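Local coordinates for protein PspGI restriction endonuclease (Pyrococcus sp. GI-H, PDB 3BM3) that probably cleaves DNA at specific sites as a type II restriction endonuclease, and is captured here bound to its substrate DNA, at residues R161-R166 with F187-F192; R211-D216 with K242-S247. The protein carries 2 engineered substitutions. One frame throughout, in Å; residues are numbered along the deposited sequence.

Overall arrangement
Both contacts reach the five-stranded mixed sheet of this nuclease. They meet there because strands 186-191 and 211-214 are parallel neighbours. Contact 1 is the more buried. It sets the loop that follows strand 155-160 against the end of strand 186-191. The two parts share a single hydrogen bond and a small apolar touch, and the polar ends of the loop are spent largely on DNA. Contact 2 is partly buried and lies at the side of the sheet where 243-245 is the outermost strand within this chain. Its chemistry is a regular parallel ladder of backbone bonds, extended by a carboxylate grip at one end. It stays about 10 Å from the bound DNA at the nearest atom.

Contact 1. Residues R161-R166 with F187-F192; sequences RKVRER and FWFVGF. With nucleotides of chain A.
The first torsion of F189, 178°, swings its ring away from the backbone N and brings CZ to V163. There chi1 of 175° keeps CG2 beside the backbone N, so this methyl meets the ring at its edge, in plane. CG2 of V163 lies 4.0 Å from CZ of F189 and 3.9 Å from CA of G191, which has no side chain. Further along, N of F192 donates to O of R161 at 3.0 Å. Strands 155-160 and 186-191 with helix 167-181 form a beta-alpha-beta crossover, consistent with the PD-(D/E)XK nuclease core. Residues 161-166 are its first connecting loop, tightened by a type II' turn from V163 to R166. This loop reads the DNA. R166 donates through NE to O6 of DG7 of chain A at 2.8 Å. Its NH1 and NH2 both hold O of K162, which lies in the guanidinium plane and fixes the rotation of the group. OP1 of DA6 of chain A receives N of K162 at 2.9 Å and NH1 of R161 at 3.0 Å. NE of R161 forms a salt bridge with E60. E165 binds a cytosine base.

Contact 2. Residues R211-D216 with K242-S247; sequences RVYVID and KIRRFS
OG of S247 donates to OD2 of D216 at 2.6 Å, on the syn side of the carboxylate. The other oxygen, OD1, takes N of S247 at 3.0 Å through its syn lone pair. Chi1 of D216 is -70°, with CG beside the backbone N, and this turns both oxygens to the serine. The two bonds to one residue fix the carboxylate's rotation. An alanine here would remove both oxygens and would probably leave N of S247 without its acceptor and the end of the paired strands less firmly tied. CB of R245 also touches OD1 of D216, at 3.3 Å. The R245 side chain crosses D216 at about a right angle and pairs with D220 instead.

Strands 211-214 and 243-245 form a parallel ladder, whose end bonds use K242 and F246 just outside the second strand. N of V212 bonds O of K242, N of R244 bonds O of V212, and N of V214 bonds O of R244. N of F246 closes the series on O of V214 at 2.7 Å. The short strand axes cross at 34°. Y213 and R244 project from the same face, side by side. CE1 of Y213 rests on CB of R244 at 3.3 Å, while O of R245 meets the ring at its edge. The chain of R244 then bends, and its NH2 reaches D252, which also bonds OH of Y213. V212 and I243 share the other face, where CG1 of V214 packs on CG2 of I243 at 4.2 Å.

Helices 198-206 and 216-227 pack against that apolar face. D252 comes from helix 249-259, next to Y213 and R244. F246 and S247 lean on the start of helix 52-80, and strand 186-191 pairs with the far edge of strand 211-214.

Contact 1. Residues R161-R166 with F187-F192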
loop_
_atom_site.group_PDB
_atom_site.type_symbol
_atom_site.label_atom_id
_atom_site.label_comp_id
_atom_site.label_asym_id
_atom_site.label_seq_id
_atom_site.Cartn_x
_atom_site.Cartn_y
_atom_site.Cartn_z
ATOM N N ARG C 161 -6.211 -5.903 6.844
ATOM C CA ARG C 161 -5.764 -6.476 8.096
ATOM C C ARG C 161 -4.927 -5.378 8.745
ATOM O O ARG C 161 -5.495 -4.401 9.260
ATOM C CB ARG C 161 -5.036 -7.780 7.853
ATOM C CG ARG C 161 -4.659 -8.527 9.095
ATOM C CD ARG C 161 -4.017 -9.823 8.700
ATOM N NE ARG C 161 -3.588 -10.596 9.854
ATOM C CZ ARG C 161 -2.503 -10.358 10.593
ATOM N NH1 ARG C 161 -1.732 -9.293 10.377
ATOM N NH2 ARG C 161 -2.214 -11.141 11.622
ATOM N N LYS C 162 -3.613 -5.520 8.777
ATOM C CA LYS C 162 -2.803 -4.360 9.138
ATOM C C LYS C 162 -2.884 -3.322 8.015
ATOM O O LYS C 162 -2.963 -3.658 6.843
ATOM C CB LYS C 162 -1.386 -4.726 9.482
ATOM C CG LYS C 162 -1.359 -5.457 10.796
ATOM C CD LYS C 162 -0.001 -6.030 11.119
ATOM C CE LYS C 162 0.022 -6.641 12.554
ATOM N NZ LYS C 162 1.325 -7.226 12.967
ATOM N N VAL C 163 -2.843 -2.057 8.410
ATOM C CA VAL C 163 -3.175 -0.954 7.535
ATOM C C VAL C 163 -1.934 -0.188 7.057
ATOM O O VAL C 163 -1.854 0.160 5.877
ATOM C CB VAL C 163 -4.194 -0.012 8.209
ATOM C CG1 VAL C 163 -4.451 1.216 7.356
ATOM C CG2 VAL C 163 -5.512 -0.808 8.561
ATOM N N ARG C 164 -0.984 0.071 7.966
ATOM C CA ARG C 164 0.127 0.933 7.681
ATOM C C ARG C 164 -0.374 2.212 6.991
ATOM O O ARG C 164 -1.379 2.801 7.422
ATOM C CB ARG C 164 1.166 0.175 6.868
ATOM C CG ARG C 164 1.721 -1.003 7.618
ATOM C CD ARG C 164 2.625 -0.541 8.739
ATOM N NE ARG C 164 3.368 -1.639 9.331
ATOM C CZ ARG C 164 2.917 -2.406 10.319
ATOM N NH1 ARG C 164 1.743 -2.171 10.894
ATOM N NH2 ARG C 164 3.684 -3.389 10.797
ATOM N N GLU C 165 0.289 2.619 5.906
ATOM C CA GLU C 165 -0.087 3.784 5.144
ATOM C C GLU C 165 -1.173 3.468 4.108
ATOM O O GLU C 165 -1.610 4.351 3.380
ATOM C CB GLU C 165 1.151 4.359 4.426
ATOM C CG GLU C 165 1.490 3.803 3.099
ATOM C CD GLU C 165 1.928 2.326 3.070
ATOM O OE1 GLU C 165 2.184 1.735 4.132
ATOM O OE2 GLU C 165 1.990 1.771 1.962
ATOM N N ARG C 166 -1.533 2.190 3.963
ATOM C CA ARG C 166 -2.357 1.710 2.873
ATOM C C ARG C 166 -3.809 2.166 2.943
ATOM O O ARG C 166 -4.586 1.999 2.007
ATOM C CB ARG C 166 -2.217 0.179 2.768
ATOM C CG ARG C 166 -0.849 -0.232 2.235
ATOM C CD ARG C 166 -0.660 -1.718 2.200
ATOM N NE ARG C 166 -0.226 -2.175 3.496
ATOM C CZ ARG C 166 -1.005 -2.672 4.445
ATOM N NH1 ARG C 166 -2.304 -2.889 4.261
ATOM N NH2 ARG C 166 -0.453 -2.964 5.599
ATOM N N PHE C 187 -19.300 4.290 1.507
ATOM C CA PHE C 187 -17.994 3.658 1.418
ATOM C C PHE C 187 -17.455 3.533 2.824
ATOM O O PHE C 187 -17.233 4.557 3.494
ATOM C CB PHE C 187 -17.066 4.519 0.582
ATOM C CG PHE C 187 -15.799 3.837 0.214
ATOM C CD1 PHE C 187 -15.648 3.262 -1.025
ATOM C CD2 PHE C 187 -14.751 3.766 1.120
ATOM C CE1 PHE C 187 -14.474 2.616 -1.368
ATOM C CE2 PHE C 187 -13.580 3.117 0.780
ATOM C CZ PHE C 187 -13.443 2.567 -0.454
ATOM N N TRP C 188 -17.286 2.286 3.281
ATOM C CA TRP C 188 -16.889 2.036 4.646
ATOM C C TRP C 188 -15.539 1.351 4.634
ATOM O O TRP C 188 -15.272 0.528 3.783
ATOM C CB TRP C 188 -17.894 1.152 5.387
ATOM C CG TRP C 188 -19.280 1.703 5.491
ATOM C CD1 TRP C 188 -19.739 2.886 5.023
ATOM C CD2 TRP C 188 -20.408 1.045 6.083
ATOM N NE1 TRP C 188 -21.087 3.011 5.276
ATOM C CE2 TRP C 188 -21.509 1.905 5.952
ATOM C CE3 TRP C 188 -20.575 -0.160 6.770
ATOM C CZ2 TRP C 188 -22.765 1.572 6.448
ATOM C CZ3 TRP C 188 -21.841 -0.497 7.232
ATOM C CH2 TRP C 188 -22.896 0.373 7.091
ATOM N N PHE C 189 -14.710 1.702 5.602
ATOM C CA PHE C 189 -13.383 1.132 5.711
ATOM C C PHE C 189 -13.340 0.305 6.964
ATOM O O PHE C 189 -13.724 0.745 8.053
ATOM C CB PHE C 189 -12.361 2.244 5.853
ATOM C CG PHE C 189 -10.954 1.762 6.029
ATOM C CD1 PHE C 189 -10.155 1.542 4.913
ATOM C CD2 PHE C 189 -10.452 1.494 7.266
ATOM C CE1 PHE C 189 -8.861 1.048 5.060
ATOM C CE2 PHE C 189 -9.150 1.006 7.409
ATOM C CZ PHE C 189 -8.369 0.812 6.312
ATOM N N VAL C 190 -12.767 -0.877 6.816
ATOM C CA VAL C 190 -12.543 -1.779 7.930
ATOM C C VAL C 190 -11.055 -2.117 7.996
ATOM O O VAL C 190 -10.497 -2.582 7.022
ATOM C CB VAL C 190 -13.314 -3.100 7.742
ATOM C CG1 VAL C 190 -13.018 -4.041 8.872
ATOM C CG2 VAL C 190 -14.777 -2.841 7.580
ATOM N N GLY C 191 -10.462 -1.879 9.160
ATOM C CA GLY C 191 -9.090 -2.234 9.411
ATOM C C GLY C 191 -9.103 -3.174 10.571
ATOM O O GLY C 191 -10.009 -3.126 11.416
ATOM N N PHE C 192 -8.168 -4.095 10.594
ATOM C CA PHE C 192 -8.110 -5.051 11.676
ATOM C C PHE C 192 -6.718 -4.929 12.298
ATOM O O PHE C 192 -5.906 -5.847 12.276
ATOM C CB PHE C 192 -8.402 -6.446 11.151
ATOM C CG PHE C 192 -9.064 -7.337 12.166
ATOM C CD1 PHE C 192 -10.275 -6.991 12.679
ATOM C CD2 PHE C 192 -8.466 -8.515 12.579
ATOM C CE1 PHE C 192 -10.895 -7.779 13.648
ATOM C CE2 PHE C 192 -9.090 -9.308 13.519
ATOM C CZ PHE C 192 -10.325 -8.930 14.021
ATOM P P DA A 6 -0.377 -8.165 7.642
ATOM O OP1 DA A 6 -1.602 -7.424 8.053
ATOM O OP2 DA A 6 0.736 -8.326 8.616
ATOM O "O5'" DA A 6 -0.869 -9.590 7.136
ATOM C "C5'" DA A 6 0.067 -10.632 6.910
ATOM C "C4'" DA A 6 0.235 -11.428 8.177
ATOM O "O4'" DA A 6 -0.933 -12.244 8.434
ATOM C "C3'" DA A 6 1.426 -12.384 8.163
ATOM O "O3'" DA A 6 2.180 -12.159 9.348
ATOM C "C2'" DA A 6 0.787 -13.762 8.177
ATOM C "C1'" DA A 6 -0.488 -13.487 8.938
ATOM N N9 DA A 6 -1.561 -14.465 8.758
ATOM C C8 DA A 6 -2.736 -14.504 9.463
ATOM N N7 DA A 6 -3.524 -15.492 9.125
ATOM C C5 DA A 6 -2.826 -16.149 8.124
ATOM C C6 DA A 6 -3.127 -17.286 7.360
ATOM N N6 DA A 6 -4.260 -17.984 7.491
ATOM N N1 DA A 6 -2.217 -17.690 6.449
ATOM C C2 DA A 6 -1.082 -16.988 6.325
ATOM N N3 DA A 6 -0.685 -15.903 6.986
ATOM C C4 DA A 6 -1.613 -15.528 7.884
ATOM P P DG A 7 3.778 -12.257 9.294
ATOM O OP1 DG A 7 4.150 -12.714 7.938
ATOM O OP2 DG A 7 4.208 -13.026 10.484
ATOM O "O5'" DG A 7 4.272 -10.761 9.495
ATOM C "C5'" DG A 7 4.092 -9.769 8.494
ATOM C "C4'" DG A 7 4.950 -8.575 8.833
ATOM O "O4'" DG A 7 4.745 -7.515 7.868
ATOM C "C3'" DG A 7 4.619 -7.955 10.192
ATOM O "O3'" DG A 7 5.796 -7.351 10.723
ATOM C "C2'" DG A 7 3.660 -6.847 9.808
ATOM C "C1'" DG A 7 4.389 -6.343 8.584
ATOM N N9 DG A 7 3.624 -5.480 7.694
ATOM C C8 DG A 7 2.335 -5.034 7.875
ATOM N N7 DG A 7 1.935 -4.235 6.926
ATOM C C5 DG A 7 3.020 -4.153 6.066
ATOM C C6 DG A 7 3.187 -3.422 4.867
ATOM O O6 DG A 7 2.393 -2.650 4.316
ATOM N N1 DG A 7 4.437 -3.643 4.301
ATOM C C2 DG A 7 5.411 -4.458 4.832
ATOM N N2 DG A 7 6.551 -4.558 4.127
ATOM N N3 DG A 7 5.276 -5.124 5.961
ATOM C C4 DG A 7 4.065 -4.932 6.521
ATOM P P DC A 5 -4.592 -6.746 3.437
ATOM O OP1 DC A 5 -5.374 -7.159 4.615
ATOM O OP2 DC A 5 -4.773 -5.389 2.856
ATOM O "O5'" DC A 5 -3.053 -6.925 3.797
ATOM C "C5'" DC A 5 -2.584 -8.175 4.276
ATOM C "C4'" DC A 5 -1.084 -8.122 4.431
ATOM O "O4'" DC A 5 -0.526 -7.878 3.127
ATOM C "C3'" DC A 5 -0.608 -6.984 5.333
ATOM O "O3'" DC A 5 0.254 -7.499 6.337
ATOM C "C2'" DC A 5 0.147 -6.044 4.412
ATOM C "C1'" DC A 5 0.498 -6.907 3.219
ATOM N N1 DC A 5 0.514 -6.152 1.965
ATOM C C2 DC A 5 1.606 -6.281 1.113
ATOM O O2 DC A 5 2.491 -7.102 1.401
ATOM N N3 DC A 5 1.669 -5.520 -0.004
ATOM C C4 DC A 5 0.672 -4.673 -0.290
ATOM N N4 DC A 5 0.785 -3.915 -1.382
ATOM C C5 DC A 5 -0.480 -4.564 0.538
ATOM C C6 DC A 5 -0.519 -5.311 1.643
#

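Contact 2. Residues R211-D216 with K242-S247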
loop_
_atom_site.group_PDB
_atom_site.type_symbol
_atom_site.label_atom_id
_atom_site.label_comp_id
_atom_site.label_asym_id
_atom_site.label_seq_id
_atom_site.Cartn_x
_atom_site.Cartn_y
_atom_site.Cartn_z
ATOM N N ARG C 211 -17.628 5.771 6.994
ATOM C CA ARG C 211 -17.554 5.075 8.277
ATOM C C ARG C 211 -16.227 4.332 8.348
ATOM O O ARG C 211 -15.793 3.729 7.358
ATOM C CB ARG C 211 -18.719 4.097 8.462
ATOM C CG ARG C 211 -20.086 4.744 8.316
ATOM C CD ARG C 211 -21.210 3.774 8.581
ATOM N NE ARG C 211 -21.404 3.403 9.978
ATOM C CZ ARG C 211 -22.012 4.143 10.905
ATOM N NH1 ARG C 211 -22.440 5.367 10.638
ATOM N NH2 ARG C 211 -22.149 3.661 12.135
ATOM N N VAL C 212 -15.603 4.373 9.519
ATOM C CA VAL C 212 -14.328 3.715 9.738
ATOM C C VAL C 212 -14.553 2.703 10.817
ATOM O O VAL C 212 -15.003 3.078 11.897
ATOM C CB VAL C 212 -13.274 4.730 10.135
ATOM C CG1 VAL C 212 -12.074 4.031 10.765
ATOM C CG2 VAL C 212 -12.870 5.552 8.868
ATOM N N TYR C 213 -14.210 1.448 10.547
ATOM C CA TYR C 213 -14.326 0.369 11.519
ATOM C C TYR C 213 -12.965 -0.102 11.965
ATOM O O TYR C 213 -12.080 -0.296 11.147
ATOM C CB TYR C 213 -15.091 -0.815 10.957
ATOM C CG TYR C 213 -16.536 -0.438 10.735
ATOM C CD1 TYR C 213 -17.489 -0.696 11.703
ATOM C CD2 TYR C 213 -16.919 0.218 9.572
ATOM C CE1 TYR C 213 -18.792 -0.323 11.518
ATOM C CE2 TYR C 213 -18.199 0.599 9.358
ATOM C CZ TYR C 213 -19.158 0.335 10.352
ATOM O OH TYR C 213 -20.460 0.717 10.136
ATOM N N VAL C 214 -12.810 -0.272 13.258
ATOM C CA VAL C 214 -11.515 -0.541 13.846
ATOM C C VAL C 214 -11.644 -1.821 14.675
ATOM O O VAL C 214 -12.679 -2.107 15.239
ATOM C CB VAL C 214 -11.007 0.658 14.699
ATOM C CG1 VAL C 214 -11.034 1.986 13.917
ATOM C CG2 VAL C 214 -11.780 0.818 15.963
ATOM N N ILE C 215 -10.598 -2.637 14.701
ATOM C CA ILE C 215 -10.616 -3.835 15.489
ATOM C C ILE C 215 -11.042 -3.421 16.907
ATOM O O ILE C 215 -10.615 -2.401 17.408
ATOM C CB ILE C 215 -9.241 -4.524 15.486
ATOM C CG1 ILE C 215 -9.313 -5.887 16.158
ATOM C CG2 ILE C 215 -8.128 -3.610 16.034
ATOM C CD1 ILE C 215 -8.111 -6.778 15.858
ATOM N N ASP C 216 -11.883 -4.222 17.546
ATOM C CA ASP C 216 -12.537 -3.777 18.770
ATOM C C ASP C 216 -11.562 -3.293 19.808
ATOM O O ASP C 216 -11.831 -2.293 20.473
ATOM C CB ASP C 216 -13.439 -4.855 19.354
ATOM C CG ASP C 216 -14.687 -5.107 18.530
ATOM O OD1 ASP C 216 -14.782 -4.671 17.377
ATOM O OD2 ASP C 216 -15.582 -5.793 19.075
ATOM N N LYS C 242 -18.755 8.364 13.413
ATOM C CA LYS C 242 -18.444 7.643 12.194
ATOM C C LYS C 242 -17.335 6.614 12.407
ATOM O O LYS C 242 -16.971 5.928 11.469
ATOM C CB LYS C 242 -18.036 8.638 11.114
ATOM C CG LYS C 242 -19.212 9.550 10.686
ATOM C CD LYS C 242 -18.779 10.815 9.902
ATOM C CE LYS C 242 -19.967 11.811 9.743
ATOM N NZ LYS C 242 -20.352 12.632 10.967
ATOM N N ILE C 243 -16.793 6.515 13.613
ATOM C CA ILE C 243 -15.761 5.526 13.911
ATOM C C ILE C 243 -16.438 4.477 14.750
ATOM O O ILE C 243 -17.087 4.806 15.707
ATOM C CB ILE C 243 -14.577 6.154 14.695
ATOM C CG1 ILE C 243 -13.872 7.190 13.821
ATOM C CG2 ILE C 243 -13.615 5.109 15.171
ATOM C CD1 ILE C 243 -12.944 8.134 14.651
ATOM N N ARG C 244 -16.269 3.217 14.374
ATOM C CA ARG C 244 -17.038 2.143 14.962
ATOM C C ARG C 244 -16.133 0.961 15.238
ATOM O O ARG C 244 -15.115 0.774 14.588
ATOM C CB ARG C 244 -18.142 1.675 14.013
ATOM C CG ARG C 244 -19.071 2.722 13.461
ATOM C CD ARG C 244 -20.064 3.101 14.454
ATOM N NE ARG C 244 -21.117 2.080 14.537
ATOM C CZ ARG C 244 -21.909 1.921 15.590
ATOM N NH1 ARG C 244 -21.727 2.662 16.672
ATOM N NH2 ARG C 244 -22.843 1.003 15.575
ATOM N N ARG C 245 -16.546 0.136 16.185
ATOM C CA ARG C 245 -15.891 -1.135 16.374
ATOM C C ARG C 245 -16.229 -2.054 15.215
ATOM O O ARG C 245 -17.344 -2.073 14.703
ATOM C CB ARG C 245 -16.384 -1.765 17.684
ATOM C CG ARG C 245 -16.019 -1.031 18.897
ATOM C CD ARG C 245 -16.637 -1.752 20.091
ATOM N NE ARG C 245 -16.142 -1.248 21.376
ATOM C CZ ARG C 245 -16.656 -0.207 22.039
ATOM N NH1 ARG C 245 -17.689 0.473 21.543
ATOM N NH2 ARG C 245 -16.136 0.163 23.210
ATOM N N PHE C 246 -15.264 -2.890 14.854
ATOM C CA PHE C 246 -15.487 -3.949 13.890
ATOM C C PHE C 246 -16.769 -4.725 14.173
ATOM O O PHE C 246 -17.554 -5.010 13.288
ATOM C CB PHE C 246 -14.294 -4.895 13.913
ATOM C CG PHE C 246 -14.471 -6.101 13.041
ATOM C CD1 PHE C 246 -14.164 -6.042 11.700
ATOM C CD2 PHE C 246 -14.977 -7.283 13.553
ATOM C CE1 PHE C 246 -14.303 -7.158 10.903
ATOM C CE2 PHE C 246 -15.134 -8.399 12.741
ATOM C CZ PHE C 246 -14.791 -8.320 11.422
ATOM N N SER C 247 -16.993 -5.050 15.431
ATOM C CA SER C 247 -18.150 -5.844 15.747
ATOM C C SER C 247 -19.444 -5.202 15.339
ATOM O O SER C 247 -20.459 -5.895 15.164
ATOM C CB SER C 247 -18.156 -6.154 17.237
ATOM O OG SER C 247 -17.166 -7.108 17.499
#